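Local coordinates for protein dimethylsulfoniopropionate lyase (Roseovarius nubinhibens, PDB 4B29) that probably cleaves dimethylsulfoniopropionate to release dimethyl sulfide, using a zinc ion held in a cupin-type beta-barrel, at residues 58-63 with 97-102; 108-113 with 141-146; 151-156 with 180-185. All blocks are in the same frame, centred on the assembly; numbering follows the deposited sequence. Where two conformers were deposited one is given.

Contact 1 (58-63 with 97-102); sequences ADRPAH and EWRHSY. With NI (nickel (II) ion), chain K.
His63 and Trp98 join two loops through a pair of hydrogen bonds, and this is the tight part of the contact. Trp98 N donates to His63 O over 3.0 Å, in the carbonyl plane and on a lone pair, while His63 O also lies at the edge of the indole. In the other direction, His63 ND1 donates to Trp98 O at 2.9 Å, tilted 17° from the ring plane. With CG anti to the backbone N (chi1 176°), the ring of His63 reaches along the 97-102 backbone, and its other nitrogen, NE2, binds at 2.0 Å a nickel ion, which also carries two waters. Trp98 NE1 turns elsewhere, to Ala93 O, and the indole packs on helix 67-73.

Across the contact, the Glu97 side is held by longer, partly water-mediated links. Arg60 offers a long salt bridge, NH1 to Glu97 OE1 at 3.6 Å, its guanidinium nearly perpendicular to the carboxylate. One water donates to both Pro61 O and Glu97 OE1. Glu97 OE2 takes both NE and NH2 of Arg99, side-on; NE, at 2.8 Å, meets the anti lone pair, whereas NH2 comes from above the carboxylate plane. Arg99 also forms a salt bridge with Glu119 through NH1, so its guanidinium is shared between two carboxylates. Here an isolated beta bridge, His63 with Glu97, and an Arg60-Glu97-Arg99 salt-bridge network together join two loops at the protein surface.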
loop_
_atom_site.group_PDB
_atom_site.type_symbol
_atom_site.label_atom_id
_atom_site.label_comp_id
_atom_site.label_asym_id
_atom_site.label_seq_id
_atom_site.Cartn_x
_atom_site.Cartn_y
_atom_site.Cartn_z
ATOM N N ALA A 58 -0.030 -13.905 12.267
ATOM C CA ALA A 58 0.287 -13.164 13.490
ATOM C C ALA A 58 -0.861 -13.130 14.501
ATOM O O ALA A 58 -0.653 -12.699 15.653
ATOM C CB ALA A 58 0.661 -11.706 13.174
ATOM N N ASP A 59 -2.061 -13.452 14.009
ATOM C CA ASP A 59 -3.327 -13.219 14.741
ATOM C C ASP A 59 -3.473 -11.780 15.259
ATOM O O ASP A 59 -3.847 -11.533 16.404
ATOM C CB ASP A 59 -3.490 -14.223 15.883
ATOM C CG ASP A 59 -4.981 -14.550 16.129
ATOM O OD1 ASP A 59 -5.576 -15.282 15.273
ATOM O OD2 ASP A 59 -5.475 -14.110 17.194
ATOM N N ARG A 60 -3.211 -10.824 14.363
ATOM C CA ARG A 60 -3.339 -9.433 14.733
ATOM C C ARG A 60 -4.822 -9.049 14.547
ATOM O O ARG A 60 -5.364 -9.348 13.485
ATOM C CB ARG A 60 -2.453 -8.607 13.768
ATOM C CG ARG A 60 -2.504 -7.113 14.124
ATOM C CD ARG A 60 -1.603 -6.259 13.225
ATOM N NE ARG A 60 -0.313 -6.898 13.316
ATOM C CZ ARG A 60 0.624 -6.587 14.204
ATOM N NH1 ARG A 60 0.467 -5.543 15.008
ATOM N NH2 ARG A 60 1.750 -7.329 14.230
ATOM N N PRO A 61 -5.426 -8.347 15.494
ATOM C CA PRO A 61 -6.870 -8.058 15.334
ATOM C C PRO A 61 -7.144 -6.925 14.351
ATOM O O PRO A 61 -6.268 -6.085 14.095
ATOM C CB PRO A 61 -7.313 -7.589 16.738
ATOM C CG PRO A 61 -6.149 -7.162 17.444
ATOM C CD PRO A 61 -4.913 -7.907 16.804
ATOM N N ALA A 62 -8.370 -6.917 13.858
ATOM C CA ALA A 62 -8.844 -5.868 12.951
ATOM C C ALA A 62 -8.889 -4.554 13.687
ATOM O O ALA A 62 -9.090 -4.494 14.916
ATOM C CB ALA A 62 -10.227 -6.224 12.440
ATOM N N HIS A 63 -8.714 -3.472 12.952
ATOM C CA HIS A 63 -8.921 -2.154 13.500
ATOM C C HIS A 63 -9.570 -1.346 12.391
ATOM O O HIS A 63 -8.951 -1.104 11.354
ATOM C CB HIS A 63 -7.623 -1.501 13.976
ATOM C CG HIS A 63 -7.814 -0.101 14.462
ATOM N ND1 HIS A 63 -7.472 1.010 13.712
ATOM C CD2 HIS A 63 -8.367 0.376 15.608
ATOM C CE1 HIS A 63 -7.783 2.104 14.382
ATOM N NE2 HIS A 63 -8.332 1.749 15.529
ATOM N N GLU A 97 -5.815 -4.427 10.255
ATOM C CA GLU A 97 -5.511 -3.365 11.171
ATOM C C GLU A 97 -5.163 -2.074 10.404
ATOM O O GLU A 97 -4.003 -1.845 10.010
ATOM C CB GLU A 97 -4.343 -3.785 12.120
ATOM C CG GLU A 97 -3.986 -2.646 13.043
ATOM C CD GLU A 97 -2.706 -2.948 13.803
ATOM O OE1 GLU A 97 -2.741 -3.846 14.670
ATOM O OE2 GLU A 97 -1.683 -2.301 13.522
ATOM N N TRP A 98 -6.164 -1.209 10.190
ATOM C CA TRP A 98 -5.950 0.050 9.471
ATOM C C TRP A 98 -5.236 1.042 10.343
ATOM O O TRP A 98 -5.504 1.136 11.575
ATOM C CB TRP A 98 -7.296 0.653 8.980
ATOM C CG TRP A 98 -7.910 -0.132 7.934
ATOM C CD1 TRP A 98 -8.903 -1.072 8.073
ATOM C CD2 TRP A 98 -7.601 -0.068 6.537
ATOM N NE1 TRP A 98 -9.200 -1.620 6.836
ATOM C CE2 TRP A 98 -8.423 -0.994 5.884
ATOM C CE3 TRP A 98 -6.656 0.679 5.779
ATOM C CZ2 TRP A 98 -8.354 -1.227 4.496
ATOM C CZ3 TRP A 98 -6.604 0.486 4.384
ATOM C CH2 TRP A 98 -7.436 -0.452 3.754
ATOM N N ARG A 99 -4.358 1.802 9.668
ATOM C CA ARG A 99 -3.504 2.835 10.246
ATOM C C ARG A 99 -3.586 4.149 9.452
ATOM O O ARG A 99 -3.925 4.162 8.252
ATOM C CB ARG A 99 -2.034 2.343 10.264
ATOM C CG ARG A 99 -1.880 0.950 10.892
ATOM C CD ARG A 99 -0.447 0.418 10.819
ATOM N NE ARG A 99 -0.294 -0.834 11.573
ATOM C CZ ARG A 99 0.768 -1.640 11.488
ATOM N NH1 ARG A 99 1.798 -1.301 10.739
ATOM N NH2 ARG A 99 0.821 -2.765 12.208
ATOM N N HIS A 100 -3.258 5.254 10.127
ATOM C CA HIS A 100 -3.298 6.591 9.523
ATOM C C HIS A 100 -1.926 7.248 9.473
ATOM O O HIS A 100 -1.554 7.864 8.466
ATOM C CB HIS A 100 -4.151 7.521 10.388
ATOM C CG HIS A 100 -5.555 7.664 9.923
ATOM N ND1 HIS A 100 -6.581 7.981 10.783
ATOM C CD2 HIS A 100 -6.097 7.573 8.689
ATOM C CE1 HIS A 100 -7.706 8.049 10.094
ATOM N NE2 HIS A 100 -7.436 7.798 8.826
ATOM N N SER A 101 -1.245 7.268 10.624
ATOM C CA SER A 101 0.142 7.777 10.643
ATOM C C SER A 101 0.157 9.290 10.853
ATOM O O SER A 101 0.874 9.757 11.722
ATOM C CB SER A 101 1.012 7.417 9.404
ATOM O OG SER A 101 1.485 6.075 9.408
ATOM N N TYR A 102 -0.639 10.047 10.118
ATOM C CA TYR A 102 -0.493 11.502 10.148
ATOM C C TYR A 102 -1.583 12.139 11.007
ATOM O O TYR A 102 -2.648 11.559 11.188
ATOM C CB TYR A 102 -0.549 12.109 8.738
ATOM C CG TYR A 102 0.541 11.546 7.844
ATOM C CD1 TYR A 102 1.870 11.887 8.059
ATOM C CD2 TYR A 102 0.225 10.677 6.799
ATOM C CE1 TYR A 102 2.903 11.356 7.250
ATOM C CE2 TYR A 102 1.241 10.119 5.991
ATOM C CZ TYR A 102 2.562 10.496 6.199
ATOM O OH TYR A 102 3.553 9.968 5.371
HETATM NI NI NI K . -8.978 2.969 17.000
HETATM O O HOH W 1 -4.775 -4.834 15.746
HETATM O O HOH W 2 -8.676 5.046 15.876
HETATM O O HOH W 3 -9.088 3.956 18.989
#

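Contact 2 (108-113 with 141-146); sequences GRDFLN and PGLDYG. With PO4 (phosphate ion), chain B.
Phe111 reaches from helix 109-113 to the start of strand 144-146, and its ring carries most of the meeting. CG stands anti to the backbone N (chi1 -174°), which sends the ring off the helix toward the strand. At the root of the side chain, Phe111 CB lies 4.2 Å from Leu143 CD2, a methyl that also rests against the helix at Phe111 CA, 3.9 Å away. Farther out, Phe111 CD2 meets the same methyl, Leu143 CD2, at 4.1 Å. The next atom, CE2, comes down on the strand backbone, 3.7 Å from Tyr145 CA and equally close to Asp144 O. At the tip, Phe111 CZ rests 3.8 Å from Tyr145 CD1, and Tyr145 CB lies at the edge of the phenylalanine ring. The planes of the Phe111 and Tyr145 rings are inclined at 56°, their centroids 5.7 Å apart.

A second, smaller touch comes from Asp110, whose OD2 approaches Leu143 CD2 at 3.6 Å; the charge itself is met by Arg114. The far end of the Tyr145 side chain carries the OH, which donates to phosphate O1 at 2.5 Å, with that oxygen in the ring plane. Tyr102 OH is a further hydrogen-bonding partner of the phenol, and His148 stacks on its ring. The phenylalanine thus bridges from its own short helix to the strand, with Phe115 and Trp139 meeting its ring as well, while strand 144-149 pairs with strand 189-192, where Met191 is the backbone partner of Tyr145.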
loop_
_atom_site.group_PDB
_atom_site.type_symbol
_atom_site.label_atom_id
_atom_site.label_comp_id
_atom_site.label_asym_id
_atom_site.label_seq_id
_atom_site.Cartn_x
_atom_site.Cartn_y
_atom_site.Cartn_z
ATOM N N GLY A 108 -5.253 17.018 7.177
ATOM C CA GLY A 108 -6.658 17.421 7.145
ATOM C C GLY A 108 -7.602 16.273 7.385
ATOM O O GLY A 108 -7.302 15.094 7.050
ATOM N N ARG A 109 -8.779 16.589 7.929
ATOM C CA ARG A 109 -9.770 15.555 8.211
ATOM C C ARG A 109 -10.289 14.753 7.002
ATOM O O ARG A 109 -10.534 13.548 7.117
ATOM C CB ARG A 109 -10.961 16.147 9.017
ATOM C CG ARG A 109 -12.079 15.128 9.370
ATOM C CD ARG A 109 -11.597 13.968 10.306
ATOM N NE ARG A 109 -10.783 14.465 11.421
ATOM C CZ ARG A 109 -9.956 13.721 12.156
ATOM N NH1 ARG A 109 -9.800 12.424 11.911
ATOM N NH2 ARG A 109 -9.272 14.280 13.138
ATOM N N ASP A 110 -10.503 15.406 5.855
ATOM C CA ASP A 110 -11.024 14.722 4.686
ATOM C C ASP A 110 -10.035 13.612 4.235
ATOM O O ASP A 110 -10.456 12.499 3.885
ATOM C CB ASP A 110 -11.223 15.717 3.530
ATOM C CG ASP A 110 -11.740 15.041 2.266
ATOM O OD1 ASP A 110 -12.799 14.383 2.315
ATOM O OD2 ASP A 110 -11.089 15.181 1.209
ATOM N N PHE A 111 -8.754 13.951 4.251
ATOM C CA PHE A 111 -7.686 12.985 3.861
ATOM C C PHE A 111 -7.726 11.808 4.852
ATOM O O PHE A 111 -7.738 10.636 4.422
ATOM C CB PHE A 111 -6.352 13.719 3.860
ATOM C CG PHE A 111 -5.171 12.903 3.336
ATOM C CD1 PHE A 111 -4.536 11.962 4.162
ATOM C CD2 PHE A 111 -4.654 13.135 2.062
ATOM C CE1 PHE A 111 -3.396 11.259 3.700
ATOM C CE2 PHE A 111 -3.518 12.422 1.596
ATOM C CZ PHE A 111 -2.909 11.479 2.440
ATOM N N LEU A 112 -7.813 12.096 6.157
ATOM C CA LEU A 112 -7.898 11.010 7.166
ATOM C C LEU A 112 -9.143 10.149 7.011
ATOM O O LEU A 112 -9.104 8.933 7.261
ATOM C CB LEU A 112 -7.783 11.575 8.589
ATOM C CG LEU A 112 -6.419 12.216 8.909
ATOM C CD1 LEU A 112 -6.422 12.871 10.276
ATOM C CD2 LEU A 112 -5.288 11.136 8.861
ATOM N N ASN A 113 -10.270 10.742 6.588
ATOM C CA ASN A 113 -11.481 9.960 6.356
ATOM C C ASN A 113 -11.391 9.023 5.170
ATOM O O ASN A 113 -12.017 7.955 5.149
ATOM C CB ASN A 113 -12.672 10.904 6.089
ATOM C CG ASN A 113 -13.180 11.568 7.353
ATOM O OD1 ASN A 113 -12.990 11.065 8.476
ATOM N ND2 ASN A 113 -13.847 12.710 7.178
ATOM N N PRO A 141 -10.622 9.673 -4.388
ATOM C CA PRO A 141 -10.337 10.745 -5.343
ATOM C C PRO A 141 -10.088 12.104 -4.715
ATOM O O PRO A 141 -10.564 12.411 -3.625
ATOM C CB PRO A 141 -11.636 10.822 -6.192
ATOM C CG PRO A 141 -12.426 9.612 -5.877
ATOM C CD PRO A 141 -11.974 9.115 -4.511
ATOM N N GLY A 142 -9.365 12.959 -5.428
ATOM C CA GLY A 142 -9.204 14.350 -4.996
ATOM C C GLY A 142 -8.385 14.578 -3.761
ATOM O O GLY A 142 -8.668 15.484 -2.965
ATOM N N LEU A 143 -7.362 13.729 -3.562
ATOM C CA LEU A 143 -6.476 13.889 -2.411
ATOM C C LEU A 143 -5.069 14.207 -2.861
ATOM O O LEU A 143 -4.624 13.741 -3.922
ATOM C CB LEU A 143 -6.468 12.581 -1.600
ATOM C CG LEU A 143 -7.775 12.257 -0.856
ATOM C CD1 LEU A 143 -7.544 10.958 0.019
ATOM C CD2 LEU A 143 -8.194 13.423 0.056
ATOM N N ASP A 144 -4.393 15.030 -2.068
ATOM C CA ASP A 144 -3.006 15.367 -2.342
ATOM C C ASP A 144 -2.177 14.891 -1.154
ATOM O O ASP A 144 -2.240 15.439 -0.056
ATOM C CB ASP A 144 -2.846 16.868 -2.557
ATOM C CG ASP A 144 -1.505 17.234 -3.142
ATOM O OD1 ASP A 144 -1.305 17.072 -4.381
ATOM O OD2 ASP A 144 -0.644 17.694 -2.356
ATOM N N TYR A 145 -1.455 13.808 -1.373
ATOM C CA TYR A 145 -0.542 13.264 -0.354
ATOM C C TYR A 145 0.748 13.990 -0.592
ATOM O O TYR A 145 1.437 13.742 -1.608
ATOM C CB TYR A 145 -0.406 11.750 -0.587
ATOM C CG TYR A 145 0.414 10.983 0.425
ATOM C CD1 TYR A 145 0.816 11.560 1.638
ATOM C CD2 TYR A 145 0.730 9.644 0.181
ATOM C CE1 TYR A 145 1.565 10.810 2.564
ATOM C CE2 TYR A 145 1.456 8.879 1.120
ATOM C CZ TYR A 145 1.870 9.488 2.295
ATOM O OH TYR A 145 2.588 8.727 3.217
ATOM N N GLY A 146 1.079 14.925 0.301
ATOM C CA GLY A 146 2.214 15.830 0.074
ATOM C C GLY A 146 3.564 15.152 0.240
ATOM O O GLY A 146 3.630 13.952 0.576
HETATM P P PO4 B . 4.447 5.946 1.563
HETATM O O1 PO4 B . 3.441 6.412 2.574
HETATM O O2 PO4 B . 4.305 4.416 1.443
HETATM O O3 PO4 B . 4.254 6.593 0.199
HETATM O O4 PO4 B . 5.848 6.251 1.983
#

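Contact 3 (151-156 with 180-185); sequences LPEELY and TRFHPA. With ZN (zinc ion), chain J; PO4 (phosphate ion), chain B; EDO (1,2-ethanediol), chain F.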
loop_
_atom_site.group_PDB
_atom_site.type_symbol
_atom_site.label_atom_id
_atom_site.label_comp_id
_atom_site.label_asym_id
_atom_site.label_seq_id
_atom_site.Cartn_x
_atom_site.Cartn_y
_atom_site.Cartn_z
ATOM N N LEU A 151 13.953 6.638 5.373
ATOM C CA LEU A 151 15.208 5.988 4.998
ATOM C C LEU A 151 15.060 4.709 4.094
ATOM O O LEU A 151 15.785 4.553 3.145
ATOM C CB LEU A 151 16.016 5.668 6.288
ATOM C CG LEU A 151 17.314 4.920 6.079
ATOM C CD1 LEU A 151 18.348 5.728 5.243
ATOM C CD2 LEU A 151 17.893 4.629 7.506
ATOM N N PRO A 152 14.142 3.760 4.427
ATOM C CA PRO A 152 14.090 2.523 3.638
ATOM C C PRO A 152 13.655 2.792 2.194
ATOM O O PRO A 152 12.948 3.788 1.925
ATOM C CB PRO A 152 12.992 1.680 4.352
ATOM C CG PRO A 152 12.219 2.643 5.245
ATOM C CD PRO A 152 13.299 3.682 5.641
ATOM N N GLU A 153 14.164 1.965 1.319
ATOM C CA GLU A 153 13.688 1.974 -0.104
ATOM C C GLU A 153 12.299 1.387 -0.187
ATOM O O GLU A 153 11.904 0.556 0.643
ATOM C CB GLU A 153 14.609 1.111 -0.927
ATOM C CG GLU A 153 16.050 1.747 -1.045
ATOM C CD GLU A 153 16.971 0.870 -1.800
ATOM O OE1 GLU A 153 16.517 -0.167 -2.348
ATOM O OE2 GLU A 153 18.188 1.163 -1.946
ATOM N N GLU A 154 11.562 1.757 -1.235
ATOM C CA GLU A 154 10.191 1.275 -1.360
ATOM C C GLU A 154 9.924 1.067 -2.838
ATOM O O GLU A 154 10.495 1.754 -3.682
ATOM C CB GLU A 154 9.338 2.404 -0.785
ATOM C CG GLU A 154 8.034 2.576 -1.253
ATOM C CD GLU A 154 7.301 3.631 -0.461
ATOM O OE1 GLU A 154 7.508 4.844 -0.665
ATOM O OE2 GLU A 154 6.428 3.264 0.312
ATOM N N LEU A 155 9.083 0.093 -3.150
ATOM C CA LEU A 155 8.680 -0.182 -4.556
ATOM C C LEU A 155 7.155 -0.215 -4.549
ATOM O O LEU A 155 6.537 -1.153 -4.014
ATOM C CB LEU A 155 9.264 -1.514 -5.034
ATOM C CG LEU A 155 8.889 -1.878 -6.491
ATOM C CD1 LEU A 155 9.369 -0.805 -7.496
ATOM C CD2 LEU A 155 9.468 -3.255 -6.839
ATOM N N TYR A 156 6.539 0.830 -5.121
ATOM C CA TYR A 156 5.090 0.859 -5.246
ATOM C C TYR A 156 4.625 -0.018 -6.407
ATOM O O TYR A 156 5.309 -0.147 -7.424
ATOM C CB TYR A 156 4.634 2.306 -5.626
ATOM C CG TYR A 156 4.085 3.067 -4.477
ATOM C CD1 TYR A 156 4.967 3.673 -3.553
ATOM C CD2 TYR A 156 2.724 3.171 -4.256
ATOM C CE1 TYR A 156 4.449 4.422 -2.465
ATOM C CE2 TYR A 156 2.209 3.890 -3.200
ATOM C CZ TYR A 156 3.076 4.474 -2.278
ATOM O OH TYR A 156 2.554 5.203 -1.240
ATOM N N THR A 180 4.703 0.144 -11.647
ATOM C CA THR A 180 5.465 0.223 -10.378
ATOM C C THR A 180 6.306 1.470 -10.343
ATOM O O THR A 180 6.526 2.151 -11.382
ATOM C CB THR A 180 6.409 -0.998 -10.198
ATOM O OG1 THR A 180 7.454 -1.030 -11.214
ATOM C CG2 THR A 180 5.589 -2.333 -10.221
ATOM N N ARG A 181 6.785 1.824 -9.152
ATOM C CA ARG A 181 7.765 2.891 -9.090
ATOM C C ARG A 181 8.699 2.678 -7.904
ATOM O O ARG A 181 8.177 2.464 -6.790
ATOM C CB ARG A 181 7.120 4.245 -8.945
ATOM C CG ARG A 181 8.250 5.273 -9.374
ATOM C CD ARG A 181 8.027 6.684 -8.947
ATOM N NE ARG A 181 8.957 7.450 -9.775
ATOM C CZ ARG A 181 8.721 8.663 -10.244
ATOM N NH1 ARG A 181 7.666 9.344 -9.851
ATOM N NH2 ARG A 181 9.604 9.164 -11.101
ATOM N N PHE A 182 10.019 2.787 -8.161
ATOM C CA PHE A 182 11.021 2.664 -7.078
ATOM C C PHE A 182 11.260 4.029 -6.417
ATOM O O PHE A 182 11.452 5.053 -7.130
ATOM C CB PHE A 182 12.311 2.199 -7.717
ATOM C CG PHE A 182 13.491 2.180 -6.786
ATOM C CD1 PHE A 182 13.526 1.269 -5.739
ATOM C CD2 PHE A 182 14.570 3.004 -7.008
ATOM C CE1 PHE A 182 14.635 1.200 -4.891
ATOM C CE2 PHE A 182 15.727 2.933 -6.142
ATOM C CZ PHE A 182 15.733 2.031 -5.096
ATOM N N HIS A 183 11.257 4.064 -5.087
ATOM C CA HIS A 183 11.632 5.279 -4.351
ATOM C C HIS A 183 12.935 5.030 -3.619
ATOM O O HIS A 183 12.983 4.218 -2.706
ATOM C CB HIS A 183 10.569 5.641 -3.316
ATOM C CG HIS A 183 9.275 6.101 -3.939
ATOM N ND1 HIS A 183 8.058 5.958 -3.306
ATOM C CD2 HIS A 183 9.012 6.622 -5.161
ATOM C CE1 HIS A 183 7.101 6.442 -4.096
ATOM N NE2 HIS A 183 7.657 6.865 -5.215
ATOM N N PRO A 184 14.016 5.683 -4.045
ATOM C CA PRO A 184 15.295 5.446 -3.389
ATOM C C PRO A 184 15.274 6.001 -1.966
ATOM O O PRO A 184 14.443 6.852 -1.603
ATOM C CB PRO A 184 16.330 6.236 -4.219
ATOM C CG PRO A 184 15.581 6.744 -5.411
ATOM C CD PRO A 184 14.076 6.594 -5.215
ATOM N N ALA A 185 16.220 5.494 -1.162
ATOM C CA ALA A 185 16.294 5.931 0.229
ATOM C C ALA A 185 16.289 7.438 0.404
ATOM O O ALA A 185 17.057 8.168 -0.282
ATOM C CB ALA A 185 17.604 5.352 0.863
HETATM ZN ZN ZN J . 7.270 6.203 0.760
HETATM P P PO4 B . 4.447 5.946 1.563
HETATM O O1 PO4 B . 3.441 6.412 2.574
HETATM O O2 PO4 B . 4.305 4.416 1.443
HETATM O O3 PO4 B . 4.254 6.593 0.199
HETATM O O4 PO4 B . 5.848 6.251 1.983
HETATM C C1 EDO F . 1.589 2.117 0.668
HETATM O O1 EDO F . 0.933 2.871 -0.354
HETATM C C2 EDO F . 1.186 2.738 1.979
HETATM O O2 EDO F . 2.020 2.100 2.925
HETATM O O HOH W 4 12.412 5.917 0.067
HETATM O O HOH W 5 18.361 3.948 -2.228
#
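The zinc site of this cupin fold rests on an antiparallel strand pair, 153-156 with 180-183, whose short axes run 4.5 Å apart at 170°. Glu154 with His183 and Tyr156 with Arg181 are hydrogen-bonded pairs; Leu155 with Phe182, between them, is the non-hydrogen-bonded pair. The straightest backbone bond is His183 N to Glu154 O, 2.8 Å long.

Glu154, His183 and Tyr156 share one face of the sheet. Glu154 and His183 lie side by side, pointing the same way, with carboxylate and imidazole planes 70° apart. Glu154 OE1 binds zinc at 2.0 Å and also accepts from His183 ND1 at 2.9 Å. The donated bond runs within the imidazole plane, but it reaches OE1 on the anti side, 33° out of the carboxylate plane. His183 is thus a second-shell residue, its bond consistent with holding the ligand carboxylate in place, and it stacks on His189, which completes the zinc ligands with His150 and phosphate O4. Tyr156 crosses His183 obliquely, its CD1 3.5 Å from His183 CE1.

On the other face, Leu155 CD1 touches Phe182 CB at 4.2 Å, and helix 43-48 covers both residues. At the end of the pair, the Glu153 carboxylate meets the edge of the Phe182 ring, nearly perpendicular to it, and OE1 also forms a salt bridge with Arg205. A water links Glu153 OE2 to Ala185 N. Next to the zinc-bound phosphate, Tyr156 OH donates to phosphate O3 at 2.6 Å.

The three contacts follow one another along the chain, each closing before the next opens. Contacts 1 and 2 have centres about 19 Å apart and touch directly, through His100 to the backbone of Leu112 and through Tyr102 to Tyr145. Contact 3 lies about 22 Å from each of the others, between centres, and on the opposite side of the chain's centre from contact 1. Strands 144-149 and 153-159 are consecutive in sequence but belong to different sheets, so contacts 2 and 3 approach the metal site from both; one phosphate receives hydrogen bonds from each. Contact 1 lies at the surface, against a cupin core whose two sheets meet around zinc.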